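Local coordinates for putative lipoprotein (Clostridium difficile, PDB 4EXR) that is of unknown function but, as a predicted lipoprotein with two PepSY (YPEB) domains, probably acts at the cell surface, at residues 51-56 and 134-139; 141-146 and 160-165; 61-66 and 76-81; 45-50 and 102-107. All blocks are in the same frame, centred on the assembly; numbering follows the deposited sequence.

Interaction 1 of 4, residues 51-56 and 134-139; sequences VDLSLE and WSLDKD. With NA (sodium ion), chain B.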
# COMPACT_ATOMS: atom_id res chain seq x y z
N VAL A 51 -9.61 -13.37 0.87
CA VAL A 51 -9.58 -13.87 -0.50
C VAL A 51 -8.23 -14.47 -0.89
O VAL A 51 -8.13 -15.20 -1.86
CB VAL A 51 -10.01 -12.76 -1.54
CG1 VAL A 51 -11.45 -12.30 -1.28
CG2 VAL A 51 -9.05 -11.58 -1.51
N ASP A 52 -7.18 -14.18 -0.12
CA ASP A 52 -5.85 -14.75 -0.37
C ASP A 52 -5.08 -14.80 0.94
O ASP A 52 -5.22 -13.90 1.78
CB ASP A 52 -5.04 -13.93 -1.39
CG ASP A 52 -5.63 -13.96 -2.80
OD1 ASP A 52 -5.59 -15.04 -3.46
OD2 ASP A 52 -6.09 -12.89 -3.27
N LEU A 53 -4.28 -15.84 1.11
CA LEU A 53 -3.40 -15.96 2.27
C LEU A 53 -2.14 -16.65 1.79
O LEU A 53 -2.20 -17.60 1.02
CB LEU A 53 -4.07 -16.81 3.35
CG LEU A 53 -3.21 -17.15 4.58
CD1 LEU A 53 -2.84 -15.92 5.35
CD2 LEU A 53 -3.94 -18.13 5.48
N SER A 54 -0.99 -16.16 2.22
CA SER A 54 0.26 -16.81 1.83
C SER A 54 1.34 -16.63 2.89
O SER A 54 1.24 -15.76 3.75
CB SER A 54 0.76 -16.27 0.49
OG SER A 54 1.19 -14.93 0.61
N LEU A 55 2.35 -17.48 2.81
CA LEU A 55 3.52 -17.37 3.66
C LEU A 55 4.73 -17.44 2.74
O LEU A 55 4.85 -18.36 1.93
CB LEU A 55 3.56 -18.51 4.68
CG LEU A 55 4.81 -18.55 5.58
CD1 LEU A 55 4.98 -17.26 6.37
CD2 LEU A 55 4.71 -19.75 6.50
N GLU A 56 5.62 -16.47 2.86
CA GLU A 56 6.84 -16.48 2.07
C GLU A 56 7.97 -15.84 2.85
O GLU A 56 7.75 -15.18 3.87
CB GLU A 56 6.64 -15.71 0.76
CG GLU A 56 6.43 -14.22 0.97
CD GLU A 56 5.77 -13.55 -0.23
OE1 GLU A 56 5.68 -14.20 -1.29
OE2 GLU A 56 5.34 -12.39 -0.09
N TRP A 134 3.92 -21.03 0.29
CA TRP A 134 2.61 -21.64 0.15
C TRP A 134 1.57 -20.55 0.17
O TRP A 134 1.78 -19.47 0.72
CB TRP A 134 2.33 -22.74 1.19
CG TRP A 134 2.22 -22.32 2.63
CD1 TRP A 134 3.16 -22.53 3.62
CD2 TRP A 134 1.12 -21.66 3.27
NE1 TRP A 134 2.70 -22.03 4.81
CE2 TRP A 134 1.46 -21.50 4.63
CE3 TRP A 134 -0.13 -21.20 2.82
CZ2 TRP A 134 0.61 -20.88 5.53
CZ3 TRP A 134 -0.97 -20.59 3.73
CH2 TRP A 134 -0.60 -20.43 5.07
N SER A 135 0.45 -20.82 -0.49
CA SER A 135 -0.68 -19.92 -0.44
C SER A 135 -1.98 -20.71 -0.43
O SER A 135 -1.99 -21.92 -0.69
CB SER A 135 -0.65 -18.91 -1.59
OG SER A 135 -0.53 -19.55 -2.85
N LEU A 136 -3.06 -20.04 -0.07
CA LEU A 136 -4.39 -20.60 -0.16
C LEU A 136 -5.11 -19.72 -1.16
O LEU A 136 -5.02 -18.50 -1.10
CB LEU A 136 -5.07 -20.53 1.20
CG LEU A 136 -4.68 -21.68 2.13
CD1 LEU A 136 -4.90 -21.28 3.58
CD2 LEU A 136 -5.48 -22.93 1.76
N ASP A 137 -5.81 -20.36 -2.09
CA ASP A 137 -6.50 -19.66 -3.16
C ASP A 137 -7.76 -20.47 -3.50
O ASP A 137 -7.91 -21.61 -3.06
CB ASP A 137 -5.58 -19.55 -4.38
CG ASP A 137 -6.03 -18.47 -5.38
OD1 ASP A 137 -6.98 -17.69 -5.08
OD2 ASP A 137 -5.43 -18.38 -6.46
N LYS A 138 -8.66 -19.87 -4.28
CA LYS A 138 -9.86 -20.57 -4.68
C LYS A 138 -10.13 -20.36 -6.16
O LYS A 138 -10.05 -19.23 -6.66
CB LYS A 138 -11.07 -20.10 -3.87
CG LYS A 138 -12.39 -20.76 -4.31
CD LYS A 138 -13.61 -20.19 -3.59
CE LYS A 138 -14.04 -18.86 -4.21
NZ LYS A 138 -15.19 -18.26 -3.48
N ASP A 139 -10.43 -21.44 -6.86
CA ASP A 139 -10.95 -21.36 -8.22
C ASP A 139 -11.96 -22.49 -8.39
O ASP A 139 -11.80 -23.55 -7.78
CB ASP A 139 -9.81 -21.48 -9.24
CG ASP A 139 -10.27 -21.16 -10.66
OD1 ASP A 139 -11.32 -20.50 -10.82
OD2 ASP A 139 -9.57 -21.58 -11.62
NA NA B . -7.75 -15.70 -4.14
O HOH W 1 -3.68 -16.82 -2.84
O HOH W 2 -8.07 -13.50 -4.95
O HOH W 3 -9.92 -16.58 -4.28
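Asp52 and Asp137 bring their carboxylates side by side from neighbouring antiparallel strands, and a sodium ion lies between them. Their OD1 atoms are 3.4 Å apart, a spacing that the shared cation probably eases; Asp137 OD1 binds sodium at 2.3 Å, and Asp52 OD1 and Val51 O also coordinate it. Two waters bring the ligands to five. One of them also donates to Asp52 OD2, so both oxygens of that carboxylate are engaged. A further water donates to Asp52 OD1 and to Leu136 O, giving this carbonyl a partner where the strands separate. Asp137 OD1 additionally receives a weak bond from Lys138 N. With CG anti to the carbonyl carbon (chi1 -67°), Asp52 swings its carboxylate across to the metal.

Beyond the site the backbones pair directly. Leu136 N donates to Leu53 O at 2.8 Å. Leu55 N donates to Trp134 O at 2.9 Å, and the return bond from Trp134 N to Leu55 O is 3.3 Å long. On the apolar face Leu55 CB sits over the indole of Trp134 in a CH-pi contact, 3.9 Å from the centroid of the five-membered ring. Leu53 CD2 meets the edge of the same indole at CH2, 4.1 Å away, and also touches Leu136 CD1. Ser54 and Ser135 form a non-hydrogen-bonded pair, their side chains on the reverse face.

Val51 and Asp52 form a classic beta bulge opposite Glu67. The two strands join the PepSY halves at mid-sheet, flanked by strands 61-69 and 142-151, with Tyr34 and Ile38 of helix 34-44 packing on Leu53.

Interaction 2 of 4, residues 141-146 and 160-165; sequences DVTFYK and VDSKKG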
# COMPACT_ATOMS: atom_id res chain seq x y z
N ASP A 141 -14.73 -22.90 -7.17
CA ASP A 141 -15.34 -23.22 -5.87
C ASP A 141 -14.50 -24.17 -5.01
O ASP A 141 -14.97 -24.65 -3.97
CB ASP A 141 -16.76 -23.76 -6.05
CG ASP A 141 -17.74 -23.18 -5.06
OD1 ASP A 141 -17.50 -22.03 -4.62
OD2 ASP A 141 -18.73 -23.87 -4.72
N VAL A 142 -13.28 -24.44 -5.44
CA VAL A 142 -12.38 -25.31 -4.71
C VAL A 142 -11.32 -24.44 -4.05
O VAL A 142 -10.62 -23.72 -4.74
CB VAL A 142 -11.67 -26.32 -5.64
CG1 VAL A 142 -10.71 -27.21 -4.84
CG2 VAL A 142 -12.67 -27.16 -6.40
N THR A 143 -11.22 -24.49 -2.73
CA THR A 143 -10.14 -23.81 -2.02
C THR A 143 -8.98 -24.79 -1.90
O THR A 143 -9.13 -25.89 -1.36
CB THR A 143 -10.58 -23.29 -0.64
OG1 THR A 143 -11.63 -22.33 -0.82
CG2 THR A 143 -9.41 -22.63 0.12
N PHE A 144 -7.82 -24.39 -2.40
CA PHE A 144 -6.68 -25.27 -2.41
C PHE A 144 -5.45 -24.59 -1.83
O PHE A 144 -5.33 -23.36 -1.87
CB PHE A 144 -6.40 -25.76 -3.84
CG PHE A 144 -6.26 -24.65 -4.84
CD1 PHE A 144 -5.05 -24.01 -5.04
CD2 PHE A 144 -7.36 -24.23 -5.59
CE1 PHE A 144 -4.93 -22.97 -5.94
CE2 PHE A 144 -7.24 -23.19 -6.50
CZ PHE A 144 -6.02 -22.57 -6.68
N TYR A 145 -4.54 -25.39 -1.29
CA TYR A 145 -3.20 -24.91 -1.02
C TYR A 145 -2.43 -24.96 -2.33
O TYR A 145 -2.56 -25.91 -3.10
CB TYR A 145 -2.49 -25.80 0.00
CG TYR A 145 -2.85 -25.55 1.45
CD1 TYR A 145 -2.23 -24.53 2.17
CD2 TYR A 145 -3.78 -26.35 2.11
CE1 TYR A 145 -2.54 -24.30 3.50
CE2 TYR A 145 -4.09 -26.13 3.45
CZ TYR A 145 -3.47 -25.11 4.13
OH TYR A 145 -3.79 -24.89 5.45
N LYS A 146 -1.64 -23.94 -2.59
CA LYS A 146 -0.74 -23.95 -3.74
C LYS A 146 0.67 -23.93 -3.16
O LYS A 146 1.07 -22.95 -2.55
CB LYS A 146 -0.97 -22.71 -4.59
CG LYS A 146 -0.08 -22.60 -5.82
CD LYS A 146 -0.32 -21.24 -6.46
CE LYS A 146 0.33 -21.12 -7.82
NZ LYS A 146 -0.02 -19.81 -8.45
N VAL A 160 -3.14 -28.52 -3.87
CA VAL A 160 -3.68 -29.58 -3.03
C VAL A 160 -5.04 -29.15 -2.47
O VAL A 160 -5.14 -28.09 -1.86
CB VAL A 160 -2.73 -29.86 -1.84
CG1 VAL A 160 -3.31 -30.92 -0.91
CG2 VAL A 160 -1.33 -30.25 -2.33
N ASP A 161 -6.09 -29.96 -2.68
CA ASP A 161 -7.40 -29.70 -2.08
C ASP A 161 -7.27 -29.52 -0.57
O ASP A 161 -6.73 -30.38 0.13
CB ASP A 161 -8.38 -30.85 -2.37
CG ASP A 161 -9.80 -30.53 -1.91
OD1 ASP A 161 -10.03 -30.45 -0.69
OD2 ASP A 161 -10.68 -30.38 -2.78
N SER A 162 -7.76 -28.39 -0.06
CA SER A 162 -7.49 -28.00 1.33
C SER A 162 -8.22 -28.88 2.35
O SER A 162 -7.85 -28.90 3.54
CB SER A 162 -7.84 -26.53 1.55
OG SER A 162 -9.23 -26.34 1.35
N LYS A 163 -9.24 -29.60 1.91
CA LYS A 163 -9.95 -30.51 2.80
C LYS A 163 -9.59 -31.98 2.54
O LYS A 163 -9.31 -32.73 3.48
CB LYS A 163 -11.47 -30.34 2.68
CG LYS A 163 -12.01 -28.97 3.10
CD LYS A 163 -13.54 -29.00 3.02
CE LYS A 163 -14.15 -27.62 2.76
NZ LYS A 163 -14.12 -26.71 3.94
N LYS A 164 -9.58 -32.37 1.27
CA LYS A 164 -9.47 -33.78 0.88
C LYS A 164 -8.03 -34.25 0.73
O LYS A 164 -7.76 -35.45 0.77
CB LYS A 164 -10.21 -34.04 -0.43
CG LYS A 164 -11.71 -33.76 -0.41
CD LYS A 164 -12.30 -33.94 -1.81
CE LYS A 164 -13.68 -33.31 -1.94
NZ LYS A 164 -14.11 -33.27 -3.37
N GLY A 165 -7.10 -33.32 0.52
CA GLY A 165 -5.70 -33.67 0.36
C GLY A 165 -5.31 -34.14 -1.03
O GLY A 165 -4.15 -34.46 -1.29
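Ser162 grips the carbonyl of Thr143 twice. Its backbone N donates to Thr143 O at 3.1 Å within the carbonyl plane, and its hydroxyl OG donates to the same oxygen at 2.7 Å from well above that plane. The two donors thus approach one acceptor from different directions. OG reaches it because chi1 of 63° places the hydroxyl between the backbone N and the carbonyl carbon. Further along, Tyr145 N donates to Val160 O and Val160 N to Tyr145 O, each at 2.8 Å, the second being the straighter at 168°.

Around this polar ladder the side chains pack more loosely against each other than against the backbone: Phe144 CB comes to 3.3 Å from Val160 O. Ser162 CB lies 4.1 Å from CD2 of the Tyr145 ring, which it meets obliquely, and the CB atoms of Tyr145 and Val160 stand 4.5 Å apart on the same face. At the other end Val142 CG1 approaches Asp161 OD2 at 3.8 Å, the two side chains crossing at about a right angle.

A second shell fixes these groups. Asp161 OD1 accepts from both Lys163 N and Lys164 N, holding the chain in a turn straight after its bridge to Phe144. The hydroxyl of Tyr145 bonds to Met114 O, and Thr143 OG1 receives Asp109 N. Pro116 and Ala119 of helix 116-126 pack on the Tyr145 ring, while Ile122 meets Val160.

The contact belongs to the beta hairpin of strands 142-151 and 154-161 in the second PepSY domain, where an Asx turn at Asp161 follows the last bridge and leads the chain towards strand 167-172.

Interaction 3 of 4, residues 61-66 and 76-81; sequences KFVYTV and KMKIDA. With PO4 (phosphate ion), chain C.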
# COMPACT_ATOMS: atom_id res chain seq x y z
N LYS A 61 13.03 -12.32 7.20
CA LYS A 61 11.77 -12.53 7.90
C LYS A 61 10.90 -13.53 7.13
O LYS A 61 11.01 -13.64 5.91
CB LYS A 61 10.98 -11.21 7.98
CG LYS A 61 11.53 -10.15 8.91
CD LYS A 61 10.79 -8.84 8.67
CE LYS A 61 11.03 -7.81 9.78
NZ LYS A 61 10.10 -8.01 10.93
N PHE A 62 10.04 -14.24 7.84
CA PHE A 62 8.97 -14.96 7.17
C PHE A 62 7.70 -14.19 7.43
O PHE A 62 7.46 -13.70 8.55
CB PHE A 62 8.88 -16.41 7.64
CG PHE A 62 10.11 -17.21 7.31
CD1 PHE A 62 11.19 -17.22 8.17
CD2 PHE A 62 10.19 -17.91 6.11
CE1 PHE A 62 12.34 -17.94 7.86
CE2 PHE A 62 11.35 -18.63 5.80
CZ PHE A 62 12.41 -18.64 6.67
N VAL A 63 6.90 -14.05 6.39
CA VAL A 63 5.81 -13.08 6.41
C VAL A 63 4.53 -13.71 5.86
O VAL A 63 4.53 -14.26 4.76
CB VAL A 63 6.20 -11.83 5.56
CG1 VAL A 63 5.05 -10.84 5.47
CG2 VAL A 63 7.46 -11.16 6.12
N TYR A 64 3.46 -13.62 6.65
CA TYR A 64 2.12 -13.93 6.18
C TYR A 64 1.57 -12.71 5.48
O TYR A 64 1.68 -11.59 5.99
CB TYR A 64 1.18 -14.22 7.35
CG TYR A 64 1.43 -15.53 8.07
CD1 TYR A 64 1.12 -16.75 7.47
CD2 TYR A 64 1.93 -15.54 9.37
CE1 TYR A 64 1.34 -17.95 8.15
CE2 TYR A 64 2.15 -16.72 10.05
CZ TYR A 64 1.85 -17.92 9.44
OH TYR A 64 2.08 -19.09 10.14
N THR A 65 0.97 -12.92 4.31
CA THR A 65 0.21 -11.85 3.66
C THR A 65 -1.23 -12.31 3.65
O THR A 65 -1.51 -13.40 3.18
CB THR A 65 0.71 -11.58 2.23
OG1 THR A 65 2.10 -11.22 2.28
CG2 THR A 65 -0.09 -10.44 1.54
N VAL A 66 -2.12 -11.50 4.23
CA VAL A 66 -3.54 -11.83 4.29
C VAL A 66 -4.27 -10.74 3.52
O VAL A 66 -4.08 -9.55 3.80
CB VAL A 66 -4.07 -11.84 5.73
CG1 VAL A 66 -5.49 -12.43 5.77
CG2 VAL A 66 -3.14 -12.62 6.66
N LYS A 76 -5.11 -5.41 2.82
CA LYS A 76 -3.96 -6.30 2.78
C LYS A 76 -3.11 -6.08 4.02
O LYS A 76 -2.76 -4.95 4.37
CB LYS A 76 -3.12 -6.09 1.52
CG LYS A 76 -1.89 -6.99 1.48
CD LYS A 76 -1.16 -6.92 0.15
CE LYS A 76 -0.51 -5.58 -0.05
NZ LYS A 76 0.35 -5.58 -1.27
N MSE A 77 -2.82 -7.18 4.71
CA MSE A 77 -1.97 -7.09 5.88
C MSE A 77 -0.79 -8.02 5.72
O MSE A 77 -0.92 -9.13 5.20
CB MSE A 77 -2.73 -7.47 7.16
CG MSE A 77 -3.81 -6.48 7.56
SE MSE A 77 -4.48 -6.85 9.34
CE MSE A 77 -2.93 -6.34 10.38
N LYS A 78 0.36 -7.55 6.16
CA LYS A 78 1.55 -8.40 6.26
C LYS A 78 1.92 -8.53 7.72
O LYS A 78 2.00 -7.54 8.43
CB LYS A 78 2.71 -7.86 5.44
CG LYS A 78 2.50 -7.95 3.93
CD LYS A 78 3.73 -7.45 3.18
CE LYS A 78 3.58 -7.65 1.69
NZ LYS A 78 4.50 -6.76 0.93
N ILE A 79 2.14 -9.77 8.15
CA ILE A 79 2.40 -10.09 9.54
C ILE A 79 3.63 -10.97 9.63
O ILE A 79 3.72 -11.99 8.95
CB ILE A 79 1.19 -10.85 10.15
CG1 ILE A 79 -0.07 -9.97 10.12
CG2 ILE A 79 1.49 -11.28 11.57
CD1 ILE A 79 -1.36 -10.77 10.05
N ASP A 80 4.60 -10.56 10.46
CA ASP A 80 5.77 -11.40 10.73
C ASP A 80 5.35 -12.72 11.36
O ASP A 80 4.67 -12.75 12.38
CB ASP A 80 6.74 -10.65 11.66
CG ASP A 80 8.09 -11.37 11.83
OD1 ASP A 80 8.12 -12.56 12.19
OD2 ASP A 80 9.12 -10.72 11.60
N ALA A 81 5.78 -13.82 10.74
CA ALA A 81 5.31 -15.16 11.12
C ALA A 81 5.97 -15.67 12.40
O ALA A 81 5.65 -16.74 12.90
CB ALA A 81 5.56 -16.14 9.99
P PO4 C . 2.44 -2.60 -1.90
O1 PO4 C . 3.31 -3.58 -2.66
O2 PO4 C . 3.31 -1.67 -1.09
O3 PO4 C . 1.59 -1.81 -2.87
O4 PO4 C . 1.55 -3.37 -0.97
O HOH W 4 10.15 -14.07 10.65
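Lys61 and Asp80 cross at about a right angle, the lysine chain running past the carboxylate until a bend at its last torsion (chi4 -85°) turns NZ onto Asp80 OD2. This salt bridge, 3.0 Å long, uses the anti lone pair of OD2. The other oxygen, OD1, accepts from Asn82 N and Thr83 N just beyond the strand and from a water that in turn receives Phe62 N, so both oxygens are occupied.

On the helix-facing side the Tyr64 ring lies obliquely against Ala81, whose CB is 3.5 Å from CE2. Ala81 CB also reaches Phe62 CB at 4.1 Å, while Val66 CG2 meets Ile79 CD1 farther along. The tyrosine hydroxyl bonds to Val32 O.

Thr65 and Lys78 run alongside one another on the reverse face, OG1 lying 3.7 Å from CG of the lysine. Thr65 CG2 touches Lys76 CG, and Val63 CG1 packs obliquely on Lys78 CB. In one of its two conformers Lys76 brings NZ to a phosphate, probably from the crystallisation liquor, at a doubtfully short distance; Lys90 of the second subunit also binds this ion.

Backbone bonds hold this register: Tyr64 pairs with Ile79, and Val66 with selenomethionine Met77, by two bonds each. Phe62 O takes Ala81 N at 2.8 Å. The arrangement is a regular antiparallel beta hairpin, strands 61-69 and 73-80, with helix 34-44 packed on its apolar face in the first PepSY domain.

Interaction 4 of 4, residues 45-50 and 102-107; sequences YKDADI and VARKEK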
# COMPACT_ATOMS: atom_id res chain seq x y z
N TYR A 45 -10.61 -6.10 10.52
CA TYR A 45 -11.56 -5.86 9.44
C TYR A 45 -12.70 -6.86 9.60
O TYR A 45 -12.76 -7.89 8.92
CB TYR A 45 -10.84 -5.98 8.10
CG TYR A 45 -9.73 -4.96 7.96
CD1 TYR A 45 -10.02 -3.60 7.97
CD2 TYR A 45 -8.39 -5.35 7.84
CE1 TYR A 45 -9.02 -2.65 7.86
CE2 TYR A 45 -7.38 -4.39 7.73
CZ TYR A 45 -7.70 -3.05 7.74
OH TYR A 45 -6.72 -2.09 7.62
N LYS A 46 -13.61 -6.54 10.51
CA LYS A 46 -14.63 -7.47 10.99
C LYS A 46 -15.67 -7.85 9.94
O LYS A 46 -16.33 -8.87 10.08
CB LYS A 46 -15.31 -6.90 12.23
CG LYS A 46 -14.36 -6.64 13.39
CD LYS A 46 -15.05 -5.99 14.57
CE LYS A 46 -14.06 -5.71 15.69
NZ LYS A 46 -13.39 -6.95 16.17
N ASP A 47 -15.80 -7.05 8.89
CA ASP A 47 -16.78 -7.33 7.84
C ASP A 47 -16.15 -7.85 6.55
O ASP A 47 -16.84 -8.12 5.56
CB ASP A 47 -17.63 -6.08 7.55
CG ASP A 47 -18.88 -6.40 6.74
OD1 ASP A 47 -19.44 -7.51 6.92
OD2 ASP A 47 -19.28 -5.56 5.91
N ALA A 48 -14.83 -8.02 6.55
CA ALA A 48 -14.13 -8.43 5.33
C ALA A 48 -14.08 -9.95 5.18
O ALA A 48 -14.03 -10.68 6.18
CB ALA A 48 -12.70 -7.86 5.33
N ASP A 49 -14.08 -10.42 3.94
CA ASP A 49 -13.85 -11.83 3.64
C ASP A 49 -12.44 -12.02 3.13
O ASP A 49 -11.99 -11.28 2.26
CB ASP A 49 -14.80 -12.32 2.55
CG ASP A 49 -16.25 -12.28 2.99
OD1 ASP A 49 -16.54 -12.67 4.14
OD2 ASP A 49 -17.09 -11.83 2.18
N ILE A 50 -11.74 -13.03 3.63
CA ILE A 50 -10.38 -13.29 3.16
C ILE A 50 -10.40 -13.92 1.79
O ILE A 50 -11.12 -14.90 1.55
CB ILE A 50 -9.61 -14.20 4.15
CG1 ILE A 50 -9.39 -13.45 5.47
CG2 ILE A 50 -8.28 -14.66 3.53
CD1 ILE A 50 -8.69 -14.29 6.56
N VAL A 102 -19.23 -7.88 -5.19
CA VAL A 102 -18.71 -8.73 -6.28
C VAL A 102 -17.32 -9.30 -5.93
O VAL A 102 -17.03 -10.48 -6.20
CB VAL A 102 -18.67 -7.99 -7.63
CG1 VAL A 102 -17.76 -8.70 -8.60
CG2 VAL A 102 -20.10 -7.88 -8.22
N ALA A 103 -16.46 -8.48 -5.33
CA ALA A 103 -15.12 -8.97 -4.92
C ALA A 103 -15.21 -10.11 -3.92
O ALA A 103 -14.33 -10.98 -3.86
CB ALA A 103 -14.28 -7.82 -4.35
N ARG A 104 -16.26 -10.11 -3.11
CA ARG A 104 -16.43 -11.13 -2.07
C ARG A 104 -16.59 -12.54 -2.62
O ARG A 104 -16.45 -13.51 -1.87
CB ARG A 104 -17.66 -10.81 -1.22
CG ARG A 104 -17.59 -9.54 -0.42
CD ARG A 104 -18.77 -9.55 0.50
NE ARG A 104 -18.92 -8.34 1.30
CZ ARG A 104 -18.45 -8.21 2.53
NH1 ARG A 104 -17.76 -9.20 3.09
NH2 ARG A 104 -18.66 -7.09 3.20
N LYS A 105 -16.91 -12.67 -3.91
CA LYS A 105 -17.10 -14.00 -4.49
C LYS A 105 -15.82 -14.84 -4.51
O LYS A 105 -15.87 -16.06 -4.65
CB LYS A 105 -17.73 -13.91 -5.88
CG LYS A 105 -19.13 -13.28 -5.85
CD LYS A 105 -19.72 -13.12 -7.25
CE LYS A 105 -20.33 -14.42 -7.76
NZ LYS A 105 -21.61 -14.77 -7.07
N GLU A 106 -14.68 -14.18 -4.34
CA GLU A 106 -13.38 -14.85 -4.33
C GLU A 106 -13.01 -15.39 -2.95
O GLU A 106 -11.91 -15.92 -2.75
CB GLU A 106 -12.30 -13.88 -4.81
CG GLU A 106 -12.53 -13.36 -6.21
CD GLU A 106 -11.55 -13.95 -7.21
OE1 GLU A 106 -11.29 -15.17 -7.15
OE2 GLU A 106 -11.03 -13.18 -8.04
N LYS A 107 -13.92 -15.27 -1.99
CA LYS A 107 -13.56 -15.60 -0.62
C LYS A 107 -13.21 -17.07 -0.46
O LYS A 107 -13.84 -17.96 -1.05
CB LYS A 107 -14.65 -15.20 0.38
CG LYS A 107 -15.97 -15.90 0.20
CD LYS A 107 -16.88 -15.53 1.36
CE LYS A 107 -18.31 -15.91 1.11
NZ LYS A 107 -18.83 -15.25 -0.12
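Arg104 reaches from a short 3-10 segment to the type I beta turn of residues 45-48 and the start of the strand that follows, and is the hub of a salt-bridge network with Asp47 and Asp49. The close part of the contact is its guanidinium group. NH1 and NH2 grip Asp47 O end-on, the bond from NH1 being 2.8 Å and that from NH2 3.2 Å, with the oxygen nearly in the guanidinium plane. NH1 also donates to Asp49 OD2 at 2.9 Å. Here the carboxylate is turned 70° from the guanidinium, and OD2 is met from above its own plane. The arginine chain is extended from CG to NE, which lays CB, CG and CD alongside Asp49 OD2. Asp71 adds a salt bridge to NE, consistent with a firmly fixed guanidinium orientation. On the buried side Ile50 directs its side chain away from residues 102-107 and into the core, against Ile38 and Phe41 of helix 34-44.

Towards solvent the hold is looser. NH2 donates weakly to OD2 of the exposed Asp47, its N-H...O angle only 126°. Lys107, also exposed, lies beside Asp49 and points the same way, their CB atoms 3.6 Å apart. Its NZ stays 4.5 Å from Asp49 OD2, too far for a salt bridge, and bonds weakly to Arg104 O instead.

Where the loop draws up to the strand, Leu108 forms a backbone bond with Ile50, and just before it Lys107 CA makes a CA-H...O contact with Ile50 O at 3.3 Å.

From the N terminus, strand 49-58 enters through interaction 4 and continues into interaction 1. Interaction 3 comes next, the tight hairpin closure within the first PepSY domain, and both longer loops enclose it. The chain then returns at 102-107 to close interaction 4, and at 134-139 to close interaction 1. These two cross along the sequence and touch in space, Lys138 NZ bonding to the carbonyls of Lys105 and Lys107. Interaction 2 follows in series as the hairpin of the second domain. Interactions 2 and 3 lie on opposite sides of the chain's centre, while interaction 1 joins their halves into one antiparallel sheet and interaction 4 ties the loop between strand 86-93 and helix 116-126 to it.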